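Local coordinates for anthrone oxidase-like protein (Streptomyces ambofaciens, PDB 5F9P) that cleaves a C-C bond as an oxygenase of atypical angucycline biosynthesis, probably opening ring B of its substrate oxidatively, at residues F16-T20 against P21-G25; D36-Y40 against E41-S45; G75-K79 against H80-P84. All coordinates share one frame; numbering follows the deposited sequence.

Contact 1. Residues F16-T20 against P21-G25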
loop_
_atom_site.group_PDB
_atom_site.type_symbol
_atom_site.label_atom_id
_atom_site.label_comp_id
_atom_site.label_asym_id
_atom_site.label_seq_id
_atom_site.Cartn_x
_atom_site.Cartn_y
_atom_site.Cartn_z
ATOM N N PHE A 16 0.967 1.470 9.334
ATOM C CA PHE A 16 1.182 1.403 10.768
ATOM C C PHE A 16 2.308 0.412 11.086
ATOM O O PHE A 16 2.344 -0.692 10.539
ATOM C CB PHE A 16 -0.095 0.935 11.459
ATOM C CG PHE A 16 -1.310 1.757 11.122
ATOM C CD1 PHE A 16 -1.572 2.935 11.801
ATOM C CD2 PHE A 16 -2.194 1.342 10.142
ATOM C CE1 PHE A 16 -2.681 3.697 11.497
ATOM C CE2 PHE A 16 -3.318 2.087 9.840
ATOM C CZ PHE A 16 -3.562 3.272 10.520
ATOM N N THR A 17 3.222 0.812 11.961
ATOM C CA THR A 17 4.263 -0.085 12.455
ATOM C C THR A 17 4.023 -0.320 13.944
ATOM O O THR A 17 3.495 0.545 14.642
ATOM C CB THR A 17 5.686 0.504 12.249
ATOM O OG1 THR A 17 5.814 1.729 12.985
ATOM C CG2 THR A 17 5.937 0.786 10.782
ATOM N N THR A 18 4.384 -1.496 14.428
ATOM C CA THR A 18 4.266 -1.784 15.847
ATOM C C THR A 18 5.359 -2.763 16.284
ATOM O O THR A 18 6.121 -3.246 15.452
ATOM C CB THR A 18 2.865 -2.320 16.193
ATOM O OG1 THR A 18 2.686 -2.311 17.615
ATOM C CG2 THR A 18 2.670 -3.724 15.643
ATOM N N ASP A 19 5.438 -3.065 17.580
ATOM C CA ASP A 19 6.576 -3.840 18.079
ATOM C C ASP A 19 6.270 -5.214 18.695
ATOM O O ASP A 19 7.190 -5.900 19.137
ATOM C CB ASP A 19 7.426 -2.998 19.045
ATOM C CG ASP A 19 6.643 -2.521 20.252
ATOM O OD1 ASP A 19 5.444 -2.867 20.383
ATOM O OD2 ASP A 19 7.238 -1.807 21.087
ATOM N N THR A 20 5.002 -5.619 18.725
ATOM C CA THR A 20 4.654 -6.969 19.163
ATOM C C THR A 20 3.551 -7.530 18.288
ATOM O O THR A 20 2.739 -6.777 17.742
ATOM C CB THR A 20 4.173 -7.035 20.648
ATOM O OG1 THR A 20 2.835 -6.532 20.756
ATOM C CG2 THR A 20 5.089 -6.245 21.564
ATOM N N PRO A 21 3.511 -8.862 18.156
ATOM C CA PRO A 21 2.452 -9.492 17.364
ATOM C C PRO A 21 1.093 -9.290 18.013
ATOM O O PRO A 21 0.099 -9.344 17.304
ATOM C CB PRO A 21 2.836 -10.978 17.367
ATOM C CG PRO A 21 3.721 -11.150 18.565
ATOM C CD PRO A 21 4.440 -9.844 18.748
ATOM N N GLU A 22 1.053 -9.050 19.324
ATOM C CA GLU A 22 -0.219 -8.815 20.011
ATOM C C GLU A 22 -0.811 -7.473 19.595
ATOM O O GLU A 22 -2.018 -7.354 19.372
ATOM C CB GLU A 22 -0.052 -8.852 21.537
ATOM C CG GLU A 22 0.216 -10.244 22.110
ATOM C CD GLU A 22 1.679 -10.656 22.002
ATOM O OE1 GLU A 22 2.523 -9.815 21.605
ATOM O OE2 GLU A 22 1.981 -11.826 22.324
ATOM N N LYS A 23 0.044 -6.458 19.500
ATOM C CA LYS A 23 -0.404 -5.154 19.056
ATOM C C LYS A 23 -0.790 -5.183 17.577
ATOM O O LYS A 23 -1.672 -4.440 17.154
ATOM C CB LYS A 23 0.653 -4.083 19.323
ATOM C CG LYS A 23 0.869 -3.779 20.808
ATOM C CD LYS A 23 1.971 -2.742 20.975
ATOM C CE LYS A 23 2.409 -2.580 22.414
ATOM N NZ LYS A 23 3.617 -1.713 22.448
ATOM N N GLN A 24 -0.144 -6.043 16.796
ATOM C CA GLN A 24 -0.547 -6.202 15.404
ATOM C C GLN A 24 -1.960 -6.770 15.303
ATOM O O GLN A 24 -2.772 -6.289 14.519
ATOM C CB GLN A 24 0.421 -7.078 14.610
ATOM C CG GLN A 24 -0.040 -7.273 13.162
ATOM C CD GLN A 24 1.002 -7.934 12.296
ATOM O OE1 GLN A 24 2.184 -7.621 12.396
ATOM N NE2 GLN A 24 0.570 -8.851 11.436
ATOM N N GLY A 25 -2.250 -7.803 16.083
ATOM C CA GLY A 25 -3.587 -8.376 16.070
ATOM C C GLY A 25 -4.632 -7.342 16.463
ATOM O O GLY A 25 -5.746 -7.290 15.897
HETATM O O HOH W 1 5.689 -2.692 23.856
#

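Contact 2. Residues D36-Y40 against E41-S45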
loop_
_atom_site.group_PDB
_atom_site.type_symbol
_atom_site.label_atom_id
_atom_site.label_comp_id
_atom_site.label_asym_id
_atom_site.label_seq_id
_atom_site.Cartn_x
_atom_site.Cartn_y
_atom_site.Cartn_z
ATOM N N ASP A 36 -15.745 -2.064 8.580
ATOM C CA ASP A 36 -17.058 -2.693 8.586
ATOM C C ASP A 36 -18.177 -1.686 8.828
ATOM O O ASP A 36 -19.301 -1.873 8.359
ATOM C CB ASP A 36 -17.101 -3.827 9.614
ATOM C CG ASP A 36 -16.240 -5.013 9.209
ATOM O OD1 ASP A 36 -15.828 -5.084 8.024
ATOM O OD2 ASP A 36 -15.992 -5.890 10.067
ATOM N N ALA A 37 -17.858 -0.609 9.542
ATOM C CA ALA A 37 -18.829 0.452 9.815
ATOM C C ALA A 37 -18.767 1.605 8.807
ATOM O O ALA A 37 -19.606 2.496 8.845
ATOM C CB ALA A 37 -18.647 0.990 11.245
ATOM N N ALA A 38 -17.794 1.571 7.898
ATOM C CA ALA A 38 -17.572 2.673 6.964
ATOM C C ALA A 38 -18.776 3.002 6.082
ATOM O O ALA A 38 -19.223 2.159 5.291
ATOM C CB ALA A 38 -16.350 2.391 6.088
ATOM N N THR A 39 -19.272 4.239 6.213
ATOM C CA THR A 39 -20.332 4.774 5.350
ATOM C C THR A 39 -20.027 6.218 4.886
ATOM O O THR A 39 -20.909 6.922 4.402
ATOM C CB THR A 39 -21.713 4.754 6.064
ATOM O OG1 THR A 39 -21.660 5.566 7.240
ATOM C CG2 THR A 39 -22.085 3.343 6.480
ATOM N N TYR A 40 -18.782 6.653 5.032
ATOM C CA TYR A 40 -18.393 8.008 4.643
ATOM C C TYR A 40 -18.750 8.314 3.209
ATOM O O TYR A 40 -18.522 7.500 2.309
ATOM C CB TYR A 40 -16.881 8.208 4.781
ATOM C CG TYR A 40 -16.310 7.676 6.063
ATOM C CD1 TYR A 40 -16.437 8.388 7.254
ATOM C CD2 TYR A 40 -15.640 6.465 6.088
ATOM C CE1 TYR A 40 -15.916 7.903 8.426
ATOM C CE2 TYR A 40 -15.107 5.976 7.252
ATOM C CZ TYR A 40 -15.249 6.693 8.418
ATOM O OH TYR A 40 -14.722 6.184 9.580
ATOM N N GLU A 41 -19.282 9.511 2.984
ATOM C CA GLU A 41 -19.502 9.966 1.621
ATOM C C GLU A 41 -18.167 9.923 0.876
ATOM O O GLU A 41 -17.149 10.396 1.389
ATOM C CB GLU A 41 -20.082 11.386 1.609
ATOM C CG GLU A 41 -20.454 11.889 0.210
ATOM C CD GLU A 41 -21.064 13.293 0.225
ATOM O OE1 GLU A 41 -20.904 14.017 1.237
ATOM O OE2 GLU A 41 -21.707 13.669 -0.783
ATOM N N GLY A 42 -18.170 9.335 -0.319
ATOM C CA GLY A 42 -16.975 9.278 -1.139
ATOM C C GLY A 42 -16.062 8.088 -0.871
ATOM O O GLY A 42 -15.174 7.795 -1.674
ATOM N N TRP A 43 -16.256 7.409 0.254
ATOM C CA TRP A 43 -15.435 6.235 0.568
ATOM C C TRP A 43 -15.789 5.090 -0.375
ATOM O O TRP A 43 -16.954 4.716 -0.502
ATOM C CB TRP A 43 -15.627 5.796 2.026
ATOM C CG TRP A 43 -14.934 4.485 2.327
ATOM C CD1 TRP A 43 -13.598 4.283 2.483
ATOM C CD2 TRP A 43 -15.556 3.204 2.469
ATOM N NE1 TRP A 43 -13.349 2.952 2.741
ATOM C CE2 TRP A 43 -14.535 2.270 2.734
ATOM C CE3 TRP A 43 -16.881 2.760 2.419
ATOM C CZ2 TRP A 43 -14.794 0.910 2.931
ATOM C CZ3 TRP A 43 -17.138 1.409 2.623
ATOM C CH2 TRP A 43 -16.102 0.504 2.872
HETATM N N MSE A 44 -14.795 4.545 -1.059
HETATM C CA MSE A 44 -15.069 3.532 -2.071
HETATM C C MSE A 44 -14.718 2.115 -1.622
HETATM O O MSE A 44 -15.447 1.152 -1.913
HETATM C CB MSE A 44 -14.336 3.877 -3.369
HETATM C CG MSE A 44 -14.736 5.230 -3.942
HETATM SE SE MSE A 44 -13.496 5.774 -5.345
ATOM N N SER A 45 -13.595 1.978 -0.928
ATOM C CA SER A 45 -13.180 0.658 -0.468
ATOM C C SER A 45 -11.975 0.777 0.445
ATOM O O SER A 45 -11.255 1.784 0.410
ATOM C CB SER A 45 -12.833 -0.249 -1.652
ATOM O OG SER A 45 -11.539 0.058 -2.176
HETATM O O HOH W 2 -19.341 5.275 1.062
#

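Contact 3. Residues G75-K79 against H80-P84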
loop_
_atom_site.group_PDB
_atom_site.type_symbol
_atom_site.label_atom_id
_atom_site.label_comp_id
_atom_site.label_asym_id
_atom_site.label_seq_id
_atom_site.Cartn_x
_atom_site.Cartn_y
_atom_site.Cartn_z
ATOM N N GLY A 75 -14.157 14.203 11.330
ATOM C CA GLY A 75 -15.096 13.480 12.181
ATOM C C GLY A 75 -14.576 13.277 13.594
ATOM O O GLY A 75 -13.368 13.171 13.804
ATOM N N GLU A 76 -15.489 13.218 14.560
ATOM C CA GLU A 76 -15.120 13.086 15.969
ATOM C C GLU A 76 -14.579 11.711 16.377
ATOM O O GLU A 76 -13.734 11.625 17.266
ATOM C CB GLU A 76 -16.297 13.439 16.874
ATOM C CG GLU A 76 -16.385 14.904 17.201
ATOM C CD GLU A 76 -17.417 15.603 16.365
ATOM O OE1 GLU A 76 -18.252 14.901 15.743
ATOM O OE2 GLU A 76 -17.397 16.853 16.331
ATOM N N GLU A 77 -15.087 10.640 15.767
ATOM C CA GLU A 77 -14.568 9.311 16.085
ATOM C C GLU A 77 -13.106 9.254 15.695
ATOM O O GLU A 77 -12.260 8.826 16.479
ATOM C CB GLU A 77 -15.328 8.180 15.373
ATOM C CG GLU A 77 -14.702 6.808 15.683
ATOM C CD GLU A 77 -15.216 5.672 14.807
ATOM O OE1 GLU A 77 -15.996 5.951 13.866
ATOM O OE2 GLU A 77 -14.832 4.500 15.071
ATOM N N PHE A 78 -12.809 9.704 14.482
ATOM C CA PHE A 78 -11.437 9.675 13.987
ATOM C C PHE A 78 -10.499 10.446 14.902
ATOM O O PHE A 78 -9.435 9.954 15.283
ATOM C CB PHE A 78 -11.349 10.228 12.563
ATOM C CG PHE A 78 -9.950 10.217 12.000
ATOM C CD1 PHE A 78 -9.406 9.050 11.479
ATOM C CD2 PHE A 78 -9.172 11.364 12.013
ATOM C CE1 PHE A 78 -8.129 9.035 10.970
ATOM C CE2 PHE A 78 -7.886 11.349 11.502
ATOM C CZ PHE A 78 -7.367 10.185 10.978
ATOM N N LYS A 79 -10.894 11.666 15.251
ATOM C CA LYS A 79 -10.040 12.534 16.052
ATOM C C LYS A 79 -9.836 12.028 17.485
ATOM O O LYS A 79 -8.724 12.061 18.010
ATOM C CB LYS A 79 -10.608 13.958 16.081
ATOM C CG LYS A 79 -10.670 14.622 14.705
ATOM C CD LYS A 79 -10.902 16.138 14.786
ATOM C CE LYS A 79 -12.194 16.498 15.521
ATOM N NZ LYS A 79 -12.493 17.960 15.433
ATOM N N HIS A 80 -10.914 11.567 18.116
ATOM C CA HIS A 80 -10.892 11.322 19.555
ATOM C C HIS A 80 -10.856 9.848 19.938
ATOM O O HIS A 80 -10.504 9.506 21.067
ATOM C CB HIS A 80 -12.071 12.024 20.219
ATOM C CG HIS A 80 -12.137 13.479 19.897
ATOM N ND1 HIS A 80 -11.179 14.374 20.319
ATOM C CD2 HIS A 80 -13.020 14.192 19.158
ATOM C CE1 HIS A 80 -11.476 15.580 19.868
ATOM N NE2 HIS A 80 -12.589 15.495 19.160
ATOM N N ARG A 81 -11.217 8.974 19.009
ATOM C CA ARG A 81 -11.124 7.549 19.284
ATOM C C ARG A 81 -10.024 6.906 18.460
ATOM O O ARG A 81 -9.088 6.334 19.000
ATOM C CB ARG A 81 -12.451 6.839 19.021
ATOM C CG ARG A 81 -12.385 5.334 19.339
ATOM C CD ARG A 81 -13.728 4.639 19.131
ATOM N NE ARG A 81 -13.623 3.198 19.354
ATOM C CZ ARG A 81 -14.663 2.384 19.488
ATOM N NH1 ARG A 81 -15.895 2.866 19.421
ATOM N NH2 ARG A 81 -14.471 1.084 19.683
ATOM N N THR A 82 -10.130 7.027 17.144
ATOM C CA THR A 82 -9.251 6.297 16.237
ATOM C C THR A 82 -7.770 6.612 16.385
ATOM O O THR A 82 -6.952 5.696 16.582
ATOM C CB THR A 82 -9.674 6.515 14.792
ATOM O OG1 THR A 82 -11.045 6.138 14.673
ATOM C CG2 THR A 82 -8.837 5.629 13.866
ATOM N N LEU A 83 -7.418 7.896 16.290
ATOM C CA LEU A 83 -6.017 8.302 16.374
ATOM C C LEU A 83 -5.364 7.959 17.715
ATOM O O LEU A 83 -4.288 7.366 17.746
ATOM C CB LEU A 83 -5.861 9.791 16.064
ATOM C CG LEU A 83 -5.905 10.060 14.570
ATOM C CD1 LEU A 83 -5.967 11.552 14.282
ATOM C CD2 LEU A 83 -4.687 9.411 13.914
ATOM N N PRO A 84 -6.009 8.337 18.827
ATOM C CA PRO A 84 -5.471 8.010 20.151
ATOM C C PRO A 84 -5.376 6.490 20.406
ATOM O O PRO A 84 -4.381 6.021 20.981
ATOM C CB PRO A 84 -6.475 8.662 21.106
ATOM C CG PRO A 84 -7.135 9.729 20.291
ATOM C CD PRO A 84 -7.215 9.175 18.910
HETATM O O HOH W 3 -12.084 3.952 15.905
#

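Contact 1. Residues F16-T20 against P21-G25
Thr-20 caps the helix that starts at Pro-21. Its OG1 accepts a fairly straight hydrogen bond from Lys-23 N, 3.1 Å long with an N-H...O angle of 162°. A chi1 of 75° places OG1 between the backbone N and the carbonyl carbon, where it can turn back over the first helical turn. The carbonyl joins in as well: Gln-24 N donates to Thr-20 O at 3.1 Å. Pro-21 follows the cap as the first helical residue. It has no N-H to offer, and the first turn needs none at that place. The bent chain of Glu-22 brings OE1 to 3.4 Å from Thr-20 OG1, at best a weak bond.

This N-cap lies where strand 10-17 gives way to helix 21-37. It belongs to the first beta-alpha-beta crossover of a protein with two ferredoxin-like halves, consistent with the dimeric alpha-beta barrel clan.

Charge pairing comes from Asp-19 and Lys-23. The lysine chain is extended beyond CG and carries NZ to 3.0 Å from Asp-19 OD1, which uses its syn lone pair for this salt bridge. A water links the same two groups: it accepts from Lys-23 NZ at 2.7 Å and donates to Asp-19 OD2.

Van der Waals contacts join Thr-18 to Lys-23 and Gln-24. Lys-23 CB rests 3.2 Å from Thr-18 OG1, an oxygen whose hydrogen bond is to Ile-89 O. The methyl CG2 of Thr-18 lies 4.2 Å from Gln-24 CB. The amide of Gln-24 reaches past this contact to Gly-51 O and Gly-56 N.

Contact 2. Residues D36-Y40 against E41-S45
Trp-43 folds back over Ala-38, with Tyr-40 packed against the root of its side chain. At the root, Trp-43 CB lies 3.9 Å from Tyr-40 CB and meets the tyrosine ring at its edge, near the ring plane. CG stands anti to the backbone N (chi1 173°), and this sends the indole back across the preceding residues. In the five-membered ring, NE1 is hydrogen-bonded to Ser-46 OG. CD2 and CE2, the atoms shared by both rings, each come within van der Waals range of the Ala-38 methyl. That methyl sits almost exactly over the six-membered ring, 3.5 Å from its centroid and 3° off the normal, a clear CH-pi contact. At the far rim, CZ3 lies 3.5 Å from Ala-38 O and CH2 lies 3.7 Å from Ala-38 CB. The opposite face of the indole is met by Ser-45 N.

The backbone supports this reversal with a type II beta turn from Tyr-40 to Trp-43. Trp-43 N donates to Tyr-40 O at 3.1 Å. Gly-42 holds the third position of the turn with a positive phi of 87°. A water donates to both Tyr-40 O (2.7 Å) and Trp-43 O, so the carbonyl of Tyr-40 is gripped twice.

The turn leads from helix 21-37 into strand 43-51. There Trp-43 touches Ile-61 of the adjacent strand 56-63 and stacks edge-to-face with Trp-63. Arg-227 of strand 217-228, the other sheet neighbour, touches the Trp-43 side chain, and its NH1 is hydrogen-bonded to Ala-38 O.

Contact 3. Residues G75-K79 against H80-P84
Phe-78 and Leu-83 form the tight part of this contact, on one flank of helix 76-88. Leu-83 CG lies over one face of the phenyl ring, offset toward the rim and 4.1 Å from the centroid, a CH-pi contact. Its CD1 presses closer, 3.4 Å from Phe-78 CE2. The ring gets there because Phe-78 CG is anti to the backbone N (chi1 -180°). Tyr-73 and Arg-167 also pack against Phe-78.

Glu-77 O accepts from Arg-81 N at 2.7 Å and from Thr-82 N at 2.9 Å, the two donors approaching from opposite faces of the carbonyl plane. Leu-83 N then bonds Phe-78 O at 3.1 Å. The bonds of Thr-82 N and Leu-83 N each span five residues, which makes a wider, pi-type turn; that of Arg-81 N spans the usual four.

The solvent side is looser. Lys-79 and His-80 run side by side, with Lys-79 CB centred over one imidazole face. Glu-76 CG meets that ring at its edge.

On a third side, a water bridges Glu-77 OE2 and Thr-82 OG1. Glu-77 and Arg-81 do not pair directly; both bind His-240, near the C terminus and probably part of a tag.

Pro-84 has no N-H, and its CD sits 3.4 Å from Lys-79 O. The helix is kinked here, and the doubly used carbonyl of Glu-77 is consistent with the wider turn accommodating the proline.

The three contacts follow one another along the chain; none nests in or crosses another. Contact 1 closes the bend from strand 10-17 into helix 21-37. Contact 2 closes the turn that leads from the other end of that helix into strand 43-51, so the two mark both ends of one crossover, with centres 25 Å apart. Contact 3 closes no loop and lies within helix 76-88. It sits nearer contact 2, about 16 Å between centres, and its Arg-81 and Thr-82 touch Lys-33 and Ile-34 of helix 21-37. Together they tie two neighbouring helices to the eight-stranded barrel, which Phe-78 and Leu-83 reach through Arg-167 of strand 155-167.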